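Local atomic coordinates of sensory box/GGDEF family protein (Caulobacter crescentus, PDB entry 4YME), a protein that probably takes part in cyclic di-GMP signalling at the bacterial cell membrane, this chain being its GGDEF domain, the diguanylate cyclase type of module. Residues A[32-37]-A[86-91]; A[94-99]-A[129-134]; A[42-47]-A[58-63]; A[108-113]-A[123-128]. All blocks are in the same frame, centred on the assembly; numbering follows the deposited sequence. Where two conformers were deposited one is given.

Interaction 1: residues A[32-37]-A[86-91]; sequences ESLAVI and IVVQIA
Ala35 and Gln89 exchange two backbone hydrogen bonds. Gln89 N gives to Ala35 O at 2.9 Å with a fairly straight N-H...O angle of 165°, and Ala35 N gives back to Gln89 O at 3.0 Å. Ser33 with Ala91 and Ile37 with Val87 are antiparallel hydrogen-bonded pairs too, so six such bonds join the strands. Ser33 N gives to Ala91 O at 2.8 Å. A water donates to Gln89 OE1 at 2.7 Å and to Gln89 O, and accepts from Ser33 OG in the conformer given, so it also links the two strands. Gln89 NE2 is taken by Val98 O. These are the two inner strands of the antiparallel sheet of the ferredoxin-like GGDEF fold. Leu34, Val36, Val88 and Ile90 line the face covered by helices 13-30 and 139-156. Ala35, Ile37 and Gln89 lie on the other face, under helix 95-109. With CG anti to the backbone N (chi1 172°), Leu34 brings CD1 slantwise over Val88, 3.5 Å from its CG1. Val36 CG1 rests 3.9 Å from Ile86 CG2. Just before the strand begins, Glu32 lays its carboxylate carbon CD 3.9 Å from Ile90 CG2, and its oxygens go to Arg26 and Ser30. With an alanine here, Arg26 is likely to lose its salt-bridge mate and Ile90 CG2 part of its cover. Glu32 CB packs 3.3 Å from Ala91 O.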
# COMPACT_ATOMS: atom_id res chain seq x y z
N GLU A 32 14.31 -11.28 10.07
CA GLU A 32 14.00 -10.03 9.37
C GLU A 32 12.70 -9.40 9.92
O GLU A 32 11.91 -10.08 10.53
CB GLU A 32 13.84 -10.28 7.86
CG GLU A 32 15.12 -10.65 7.17
CD GLU A 32 14.91 -11.38 5.84
OE1 GLU A 32 14.16 -12.42 5.82
OE2 GLU A 32 15.48 -10.93 4.81
N SER A 33 12.59 -8.11 9.66
CA SER A 33 11.35 -7.42 10.03
C SER A 33 10.33 -7.52 8.90
O SER A 33 10.69 -7.58 7.72
CB SER A 33 11.61 -5.99 10.41
OG SER A 33 12.02 -5.27 9.34
N LEU A 34 9.08 -7.57 9.29
CA LEU A 34 7.96 -7.63 8.37
C LEU A 34 6.89 -6.64 8.81
O LEU A 34 6.46 -6.67 9.97
CB LEU A 34 7.39 -9.04 8.36
CG LEU A 34 6.10 -9.30 7.60
CD1 LEU A 34 6.30 -9.03 6.20
CD2 LEU A 34 5.61 -10.77 7.92
N ALA A 35 6.48 -5.78 7.89
CA ALA A 35 5.44 -4.75 8.12
C ALA A 35 4.44 -4.75 6.99
O ALA A 35 4.82 -5.05 5.82
CB ALA A 35 6.04 -3.38 8.22
N VAL A 36 3.20 -4.45 7.32
CA VAL A 36 2.12 -4.33 6.32
C VAL A 36 1.62 -2.91 6.39
O VAL A 36 1.19 -2.45 7.45
CB VAL A 36 1.02 -5.34 6.56
CG1 VAL A 36 -0.14 -5.17 5.63
CG2 VAL A 36 1.66 -6.80 6.52
N ILE A 37 1.56 -2.27 5.24
CA ILE A 37 1.19 -0.89 5.09
C ILE A 37 -0.02 -0.80 4.22
O ILE A 37 0.05 -1.19 3.05
CB ILE A 37 2.32 -0.05 4.53
CG1 ILE A 37 3.56 -0.16 5.39
CG2 ILE A 37 1.89 1.39 4.38
CD1 ILE A 37 4.83 0.37 4.83
N ILE A 86 -1.73 -2.04 -0.74
CA ILE A 86 -0.99 -2.61 0.36
C ILE A 86 0.45 -2.75 -0.07
O ILE A 86 0.75 -3.22 -1.19
CB ILE A 86 -1.51 -4.00 0.75
CG1 ILE A 86 -2.94 -3.95 1.20
CG2 ILE A 86 -0.57 -4.69 1.76
CD1 ILE A 86 -3.09 -3.60 2.56
N VAL A 87 1.37 -2.39 0.82
CA VAL A 87 2.78 -2.68 0.64
C VAL A 87 3.23 -3.55 1.78
O VAL A 87 2.94 -3.29 2.95
CB VAL A 87 3.63 -1.39 0.60
CG1 VAL A 87 5.09 -1.73 0.66
CG2 VAL A 87 3.27 -0.55 -0.63
N VAL A 88 3.90 -4.65 1.44
CA VAL A 88 4.54 -5.51 2.42
C VAL A 88 6.03 -5.30 2.37
O VAL A 88 6.65 -5.49 1.33
CB VAL A 88 4.15 -6.99 2.21
CG1 VAL A 88 4.91 -7.87 3.20
CG2 VAL A 88 2.66 -7.21 2.26
N GLN A 89 6.58 -4.89 3.51
CA GLN A 89 8.01 -4.59 3.63
C GLN A 89 8.69 -5.72 4.40
O GLN A 89 8.33 -6.03 5.51
CB GLN A 89 8.19 -3.31 4.44
CG GLN A 89 9.65 -2.95 4.56
CD GLN A 89 9.88 -1.88 5.63
OE1 GLN A 89 9.33 -1.96 6.76
NE2 GLN A 89 10.67 -0.92 5.30
N ILE A 90 9.71 -6.31 3.76
CA ILE A 90 10.65 -7.20 4.42
C ILE A 90 11.99 -6.49 4.47
O ILE A 90 12.53 -6.09 3.45
CB ILE A 90 10.80 -8.53 3.68
CG1 ILE A 90 9.51 -9.33 3.69
CG2 ILE A 90 11.89 -9.37 4.34
CD1 ILE A 90 9.45 -10.56 2.77
N ALA A 91 12.53 -6.37 5.67
CA ALA A 91 13.73 -5.54 5.86
C ALA A 91 14.50 -5.99 7.09
O ALA A 91 14.22 -7.04 7.62
CB ALA A 91 13.34 -4.09 5.98
O HOH W 1 9.75 -4.44 7.74

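Interaction 2: residues A[94-99]-A[129-134]; sequences DQPAVA and VSLYPD
Gln95 and Leu131 lie alongside each other with their side chains running in opposite directions. The Gln95 chain is extended, and its CG, anti to the backbone N (chi1 163°), slides past the Leu131 methyls. Its amide thus arrives above Leu131 CB and reaches the backbone beyond. There NE2 gives a hydrogen bond to Tyr132 O at 2.8 Å, with an N-H...O angle of 150°. NE2 lies in the carbonyl plane and Tyr132 O close to the amide plane, though the two planes are twisted against each other. Gln95 OE1 accepts a hydrogen bond from a water at 2.9 Å, and that water also accepts from Asp134 N. A leucine in place of Gln95 would probably leave Tyr132 O without this donor and the water without that acceptor. The contact lays the start of helix 95-109 against the outer strand 125-131 of the ferredoxin-like sheet, the short axes making 149°. Leu131 forks between helix residues: CD2 sits 3.9 Å from Ala99 CB, and CD1 is 4.0 Å from Pro96 CA. One helical turn on from Gln95, Ala99 CB also meets Val129 CG1 at 4.2 Å. The Tyr132 ring turns away, its OH bonded to Glu28.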
# COMPACT_ATOMS: atom_id res chain seq x y z
N ASP A 94 15.88 -2.06 13.19
CA ASP A 94 14.83 -1.60 14.09
C ASP A 94 13.50 -1.55 13.33
O ASP A 94 13.31 -0.68 12.47
CB ASP A 94 15.18 -0.22 14.69
CG ASP A 94 14.15 0.24 15.72
OD1 ASP A 94 13.78 -0.58 16.60
OD2 ASP A 94 13.69 1.41 15.66
N GLN A 95 12.61 -2.48 13.65
CA GLN A 95 11.38 -2.70 12.86
C GLN A 95 10.41 -1.49 12.79
O GLN A 95 9.92 -1.16 11.67
CB GLN A 95 10.63 -3.93 13.39
CG GLN A 95 9.19 -4.00 12.95
CD GLN A 95 8.53 -5.29 13.36
OE1 GLN A 95 8.31 -5.54 14.57
NE2 GLN A 95 8.15 -6.11 12.37
N PRO A 96 10.10 -0.85 13.97
CA PRO A 96 9.23 0.33 13.99
C PRO A 96 9.84 1.49 13.19
O PRO A 96 9.13 2.08 12.37
CB PRO A 96 9.11 0.67 15.49
CG PRO A 96 9.61 -0.49 16.21
CD PRO A 96 10.63 -1.12 15.33
N ALA A 97 11.13 1.77 13.39
CA ALA A 97 11.87 2.74 12.56
C ALA A 97 11.88 2.42 11.06
O ALA A 97 11.63 3.31 10.25
CB ALA A 97 13.31 2.88 13.03
N VAL A 98 12.23 1.19 10.69
CA VAL A 98 12.42 0.85 9.27
C VAL A 98 11.10 0.94 8.49
O VAL A 98 11.07 1.36 7.30
CB VAL A 98 13.10 -0.57 9.07
CG1 VAL A 98 12.18 -1.70 9.42
CG2 VAL A 98 13.56 -0.75 7.66
N ALA A 99 10.01 0.54 9.17
CA ALA A 99 8.67 0.66 8.60
C ALA A 99 8.24 2.14 8.53
O ALA A 99 7.78 2.62 7.49
CB ALA A 99 7.69 -0.11 9.37
N VAL A 129 -0.03 1.29 9.42
CA VAL A 129 1.05 0.33 9.50
C VAL A 129 0.75 -0.71 10.57
O VAL A 129 0.45 -0.35 11.73
CB VAL A 129 2.39 1.01 9.83
CG1 VAL A 129 3.54 -0.05 9.91
CG2 VAL A 129 2.72 2.05 8.80
N SER A 130 0.93 -1.97 10.24
CA SER A 130 0.93 -3.07 11.19
C SER A 130 2.24 -3.81 11.14
O SER A 130 2.81 -4.05 10.07
CB SER A 130 -0.20 -4.04 10.88
OG SER A 130 -1.40 -3.33 10.78
N LEU A 131 2.77 -4.20 12.32
CA LEU A 131 4.06 -4.86 12.42
C LEU A 131 3.89 -6.28 12.91
O LEU A 131 3.09 -6.56 13.82
CB LEU A 131 4.93 -4.09 13.45
CG LEU A 131 5.15 -2.60 13.19
CD1 LEU A 131 5.93 -1.92 14.35
CD2 LEU A 131 5.82 -2.44 11.87
N TYR A 132 4.59 -7.21 12.29
CA TYR A 132 4.66 -8.58 12.74
C TYR A 132 5.69 -8.69 13.90
O TYR A 132 6.75 -8.08 13.79
CB TYR A 132 5.11 -9.49 11.58
CG TYR A 132 5.31 -10.93 11.97
CD1 TYR A 132 4.24 -11.82 12.01
CD2 TYR A 132 6.57 -11.42 12.28
CE1 TYR A 132 4.41 -13.13 12.39
CE2 TYR A 132 6.73 -12.73 12.70
CZ TYR A 132 5.65 -13.58 12.75
OH TYR A 132 5.83 -14.90 13.12
N PRO A 133 5.38 -9.41 14.99
CA PRO A 133 4.15 -10.14 15.26
C PRO A 133 3.16 -9.41 16.18
O PRO A 133 2.07 -9.93 16.42
CB PRO A 133 4.66 -11.39 16.00
CG PRO A 133 5.79 -10.89 16.73
CD PRO A 133 6.47 -9.86 15.88
N ASP A 134 3.50 -8.24 16.67
CA ASP A 134 2.68 -7.59 17.68
C ASP A 134 1.31 -7.22 17.21
O ASP A 134 0.36 -7.28 17.98
CB ASP A 134 3.39 -6.35 18.20
CG ASP A 134 4.68 -6.68 18.97
OD1 ASP A 134 4.89 -7.84 19.40
OD2 ASP A 134 5.52 -5.76 19.11
O HOH W 2 6.02 -6.39 16.14

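Interaction 3: residues A[42-47]-A[58-63]; sequences DHFKEA and ALLVET
Phe44 and Leu60 make the aromatic part of this contact. Their side chains cross at about a right angle, and one ring corner, Phe44 CE1, sits in the fork of the leucine, 3.8 Å from Leu60 CG and equally near both methyls. Phe44 has CG anti to its backbone N (chi1 178°), which swings the ring toward helix 53-70. The aliphatic contacts centre on one methyl, Leu59 CD1. It lies 3.7 Å from Ala47 CB and 3.8 Å from Phe44 CA. It also comes to the edge of the Phe44 ring, near the ring plane, 4.3 Å from Phe44 CD1. The two helices, 44-51 and 53-70, are consecutive, joined by a short turn, and follow strand 33-41 in the GGDEF domain. Phe44 also touches Asp83, and Leu60 touches Phe85; both belong to the GGDEF signature, part of the nucleotide site in diguanylate cyclases. No hydrogen bond joins the two segments. Some polar bonds lie within the helices. Thr63 OG1 gives to Leu59 O at 2.8 Å, tilted 35° from the carbonyl plane, while Thr63 N comes from the opposite face of that plane. His43 is the N-cap of helix 44-51, and Asp42 OD1 bonds to Ser126 OG.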
# COMPACT_ATOMS: atom_id res chain seq x y z
N ASP A 42 -6.43 10.22 -1.01
CA ASP A 42 -7.26 11.25 -0.36
C ASP A 42 -8.35 11.78 -1.27
O ASP A 42 -9.43 12.19 -0.79
CB ASP A 42 -6.38 12.38 0.14
CG ASP A 42 -5.55 11.99 1.38
OD1 ASP A 42 -5.68 10.88 1.93
OD2 ASP A 42 -4.73 12.82 1.74
N HIS A 43 -8.10 11.81 -2.58
CA HIS A 43 -9.02 12.51 -3.51
C HIS A 43 -9.44 11.68 -4.71
O HIS A 43 -9.77 12.20 -5.78
CB HIS A 43 -8.44 13.84 -3.95
CG HIS A 43 -7.93 14.67 -2.82
ND1 HIS A 43 -8.77 15.34 -1.95
CD2 HIS A 43 -6.68 14.97 -2.45
CE1 HIS A 43 -8.03 15.99 -1.07
NE2 HIS A 43 -6.76 15.80 -1.36
N PHE A 44 -9.52 10.38 -4.52
CA PHE A 44 -10.02 9.46 -5.54
C PHE A 44 -11.48 9.67 -5.88
O PHE A 44 -11.83 9.80 -7.03
CB PHE A 44 -9.77 8.03 -5.03
CG PHE A 44 -10.25 6.97 -5.92
CD1 PHE A 44 -9.62 6.67 -7.12
CD2 PHE A 44 -11.32 6.21 -5.54
CE1 PHE A 44 -10.04 5.63 -7.93
CE2 PHE A 44 -11.75 5.18 -6.33
CZ PHE A 44 -11.11 4.89 -7.55
N LYS A 45 -12.30 9.83 -4.84
CA LYS A 45 -13.75 10.05 -5.06
C LYS A 45 -13.98 11.34 -5.82
O LYS A 45 -14.72 11.36 -6.78
CB LYS A 45 -14.55 10.06 -3.78
CG LYS A 45 -16.05 10.30 -4.01
CD LYS A 45 -16.89 10.17 -2.72
CE LYS A 45 -18.06 11.22 -2.73
NZ LYS A 45 -18.99 11.06 -3.87
N GLU A 46 -13.30 12.39 -5.41
CA GLU A 46 -13.48 13.67 -6.07
C GLU A 46 -13.00 13.61 -7.53
O GLU A 46 -13.62 14.20 -8.41
CB GLU A 46 -12.79 14.75 -5.25
CG GLU A 46 -12.99 16.13 -5.76
CD GLU A 46 -11.92 16.52 -6.70
OE1 GLU A 46 -10.83 15.88 -6.64
OE2 GLU A 46 -12.12 17.45 -7.49
N ALA A 47 -11.94 12.87 -7.85
CA ALA A 47 -11.51 12.72 -9.27
C ALA A 47 -12.60 12.05 -10.10
O ALA A 47 -12.96 12.49 -11.20
CB ALA A 47 -10.18 11.90 -9.37
N ALA A 58 -6.75 6.74 -13.76
CA ALA A 58 -5.47 7.35 -14.01
C ALA A 58 -4.73 7.48 -12.66
O ALA A 58 -3.52 7.27 -12.63
CB ALA A 58 -5.68 8.74 -14.66
N LEU A 59 -5.46 7.82 -11.59
CA LEU A 59 -4.86 7.91 -10.26
C LEU A 59 -4.30 6.57 -9.86
O LEU A 59 -3.21 6.50 -9.28
CB LEU A 59 -5.81 8.41 -9.14
CG LEU A 59 -6.33 9.84 -9.23
CD1 LEU A 59 -7.27 10.10 -8.07
CD2 LEU A 59 -5.26 10.85 -9.27
N LEU A 60 -5.11 5.54 -10.10
CA LEU A 60 -4.69 4.17 -9.70
C LEU A 60 -3.45 3.72 -10.44
O LEU A 60 -2.53 3.15 -9.86
CB LEU A 60 -5.84 3.18 -9.80
CG LEU A 60 -7.11 3.55 -9.02
CD1 LEU A 60 -8.20 2.54 -9.24
CD2 LEU A 60 -6.80 3.69 -7.54
N VAL A 61 -3.42 3.97 -11.74
CA VAL A 61 -2.31 3.57 -12.61
C VAL A 61 -1.04 4.30 -12.22
O VAL A 61 0.03 3.71 -12.12
CB VAL A 61 -2.69 3.84 -14.09
CG1 VAL A 61 -1.49 3.78 -14.97
CG2 VAL A 61 -3.73 2.75 -14.49
N GLU A 62 -1.17 5.59 -11.91
CA GLU A 62 0.03 6.34 -11.54
C GLU A 62 0.50 5.93 -10.13
O GLU A 62 1.69 5.84 -9.90
CB GLU A 62 -0.25 7.82 -11.60
CG GLU A 62 0.90 8.70 -11.17
CD GLU A 62 2.13 8.62 -11.98
OE1 GLU A 62 2.17 8.02 -13.08
OE2 GLU A 62 3.20 9.07 -11.51
N THR A 63 -0.42 5.68 -9.21
CA THR A 63 -0.04 5.20 -7.86
C THR A 63 0.76 3.94 -8.01
O THR A 63 1.79 3.78 -7.38
CB THR A 63 -1.29 4.96 -7.00
OG1 THR A 63 -1.95 6.24 -6.80
CG2 THR A 63 -0.95 4.38 -5.64

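Interaction 4: residues A[108-113]-A[123-128]; sequences EMLAAP and MGSSLG
Leu110 and Gly124 meet through the backbone: Gly124 N gives a hydrogen bond to Leu110 O at 2.9 Å, with an N-H...O angle of 155°. The closest packing surrounds this bond. Met123 is a selenomethionine with two deposited conformers. Met123 CB lies 3.3 Å from Leu110 O. It is wedged between two carbonyls, for Ala112 O is also 3.3 Å from Met123 CB. In the conformer described, the chain bends at chi2 and chi3, and Met123 CE turns back to within 4.1 Å of Leu110 CD2. Its side chain also touches Leu59 and Thr63 of helix 53-70. Leu110 also packs against Ser125, its CB lying 3.7 Å from Ser125 OG, and it reaches Ile39 in the neighbouring strand. Gly124 has a positive phi of 104°. A CB there would press on the carbonyl oxygen of Met123. The looser side is made by Ala111, Ala112 and Pro113, which are exposed and whose CB atoms point away from the other segment. Here a water joins the backbones, donating to Ala111 O at 2.9 Å and accepting from Met123 N at 2.9 Å. The segments are the two ends of a chain excursion that holds the small hairpin of strands 114-116 and 119-121. Arg66 gives hydrogen bonds to the backbone oxygens of Met109, Ala112 and Pro113. The polar grip is therefore mainly on backbone atoms, and the positive guanidinium is likely to be welcome beside carbonyls at the end of a helix.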
# COMPACT_ATOMS: atom_id res chain seq x y z
N GLU A 108 5.39 10.77 0.72
CA GLU A 108 6.03 11.81 -0.11
C GLU A 108 5.84 11.52 -1.60
O GLU A 108 5.44 12.43 -2.40
CB GLU A 108 7.52 11.92 0.20
CG GLU A 108 8.18 13.11 -0.54
CD GLU A 108 7.34 14.38 -0.43
OE1 GLU A 108 6.98 14.74 0.72
OE2 GLU A 108 7.02 15.00 -1.49
N MSE A 109 6.06 10.28 -1.97
CA MSE A 109 5.99 9.95 -3.39
C MSE A 109 4.57 10.03 -3.94
O MSE A 109 4.39 10.34 -5.10
CB MSE A 109 6.61 8.61 -3.68
CG MSE A 109 5.75 7.41 -3.33
SE MSE A 109 6.63 5.70 -3.81
CE MSE A 109 8.47 6.41 -3.45
N LEU A 110 3.57 9.77 -3.10
CA LEU A 110 2.17 9.84 -3.52
C LEU A 110 1.53 11.21 -3.42
O LEU A 110 0.34 11.37 -3.66
CB LEU A 110 1.36 8.79 -2.78
CG LEU A 110 1.75 7.32 -2.97
CD1 LEU A 110 0.83 6.35 -2.21
CD2 LEU A 110 1.79 6.98 -4.50
N ALA A 111 2.31 12.21 -3.03
CA ALA A 111 1.77 13.52 -2.83
C ALA A 111 1.61 14.29 -4.14
O ALA A 111 0.70 15.13 -4.25
CB ALA A 111 2.65 14.28 -1.87
N ALA A 112 2.47 14.06 -5.14
CA ALA A 112 2.47 14.92 -6.35
C ALA A 112 1.29 14.66 -7.22
O ALA A 112 0.91 13.50 -7.33
CB ALA A 112 3.71 14.72 -7.17
N PRO A 113 0.69 15.66 -7.83
CA PRO A 113 -0.49 15.40 -8.68
C PRO A 113 -0.19 14.55 -9.91
O PRO A 113 0.97 14.36 -10.24
CB PRO A 113 -0.96 16.80 -9.12
CG PRO A 113 0.10 17.72 -8.66
CD PRO A 113 0.94 17.11 -7.67
N MSE A 123 -3.51 14.24 -5.89
CA MSE A 123 -3.12 12.95 -5.29
C MSE A 123 -3.07 13.23 -3.76
O MSE A 123 -3.87 14.00 -3.25
CB MSE A 123 -1.84 12.35 -5.94
CG MSE A 123 -1.95 11.85 -7.40
SE MSE A 123 -2.17 9.90 -7.79
CE MSE A 123 -0.54 9.22 -6.98
N GLY A 124 -2.17 12.61 -3.00
CA GLY A 124 -2.19 12.65 -1.56
C GLY A 124 -2.73 11.33 -1.06
O GLY A 124 -3.68 10.82 -1.59
N SER A 125 -2.12 10.80 -0.02
CA SER A 125 -2.52 9.51 0.52
C SER A 125 -2.52 9.51 2.04
O SER A 125 -1.90 10.40 2.68
CB SER A 125 -1.50 8.49 0.06
OG SER A 125 -0.20 8.76 0.57
N SER A 126 -3.17 8.51 2.60
CA SER A 126 -3.14 8.20 4.01
C SER A 126 -2.72 6.78 4.18
O SER A 126 -2.94 5.98 3.25
CB SER A 126 -4.52 8.38 4.60
OG SER A 126 -4.94 9.74 4.53
N LEU A 127 -2.08 6.44 5.27
CA LEU A 127 -1.60 5.10 5.47
C LEU A 127 -1.65 4.65 6.90
O LEU A 127 -1.65 5.49 7.84
CB LEU A 127 -0.27 4.83 4.82
CG LEU A 127 0.95 5.53 5.21
CD1 LEU A 127 1.48 5.01 6.51
CD2 LEU A 127 1.99 5.25 4.11
N GLY A 128 -1.74 3.34 7.07
CA GLY A 128 -1.67 2.68 8.37
C GLY A 128 -0.69 1.56 8.32
O GLY A 128 -0.59 0.87 7.28
O HOH W 3 -1.66 16.44 -5.36

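Overall arrangement
All four contacts lie in one GGDEF domain. Interaction 1 joins the two inner strands of its sheet. Interaction 2 follows it along the chain, with centres about 8 Å apart, and the two touch through bonds between strands 33-41 and 125-131. Interactions 2 and 4 use the two ends of helix 95-109 and of strand 125-131, about 20 Å apart, with 4 nested inside the loop closed by 2. Interaction 3 is nested inside the loop of interaction 1, about 24 Å from it and across the chain's centre. Interactions 3 and 4 are about 10 Å apart and meet where Asp42 bonds to Gly124 and Ser126. The turn before helix 44-51 thus joins the start of strand 125-131.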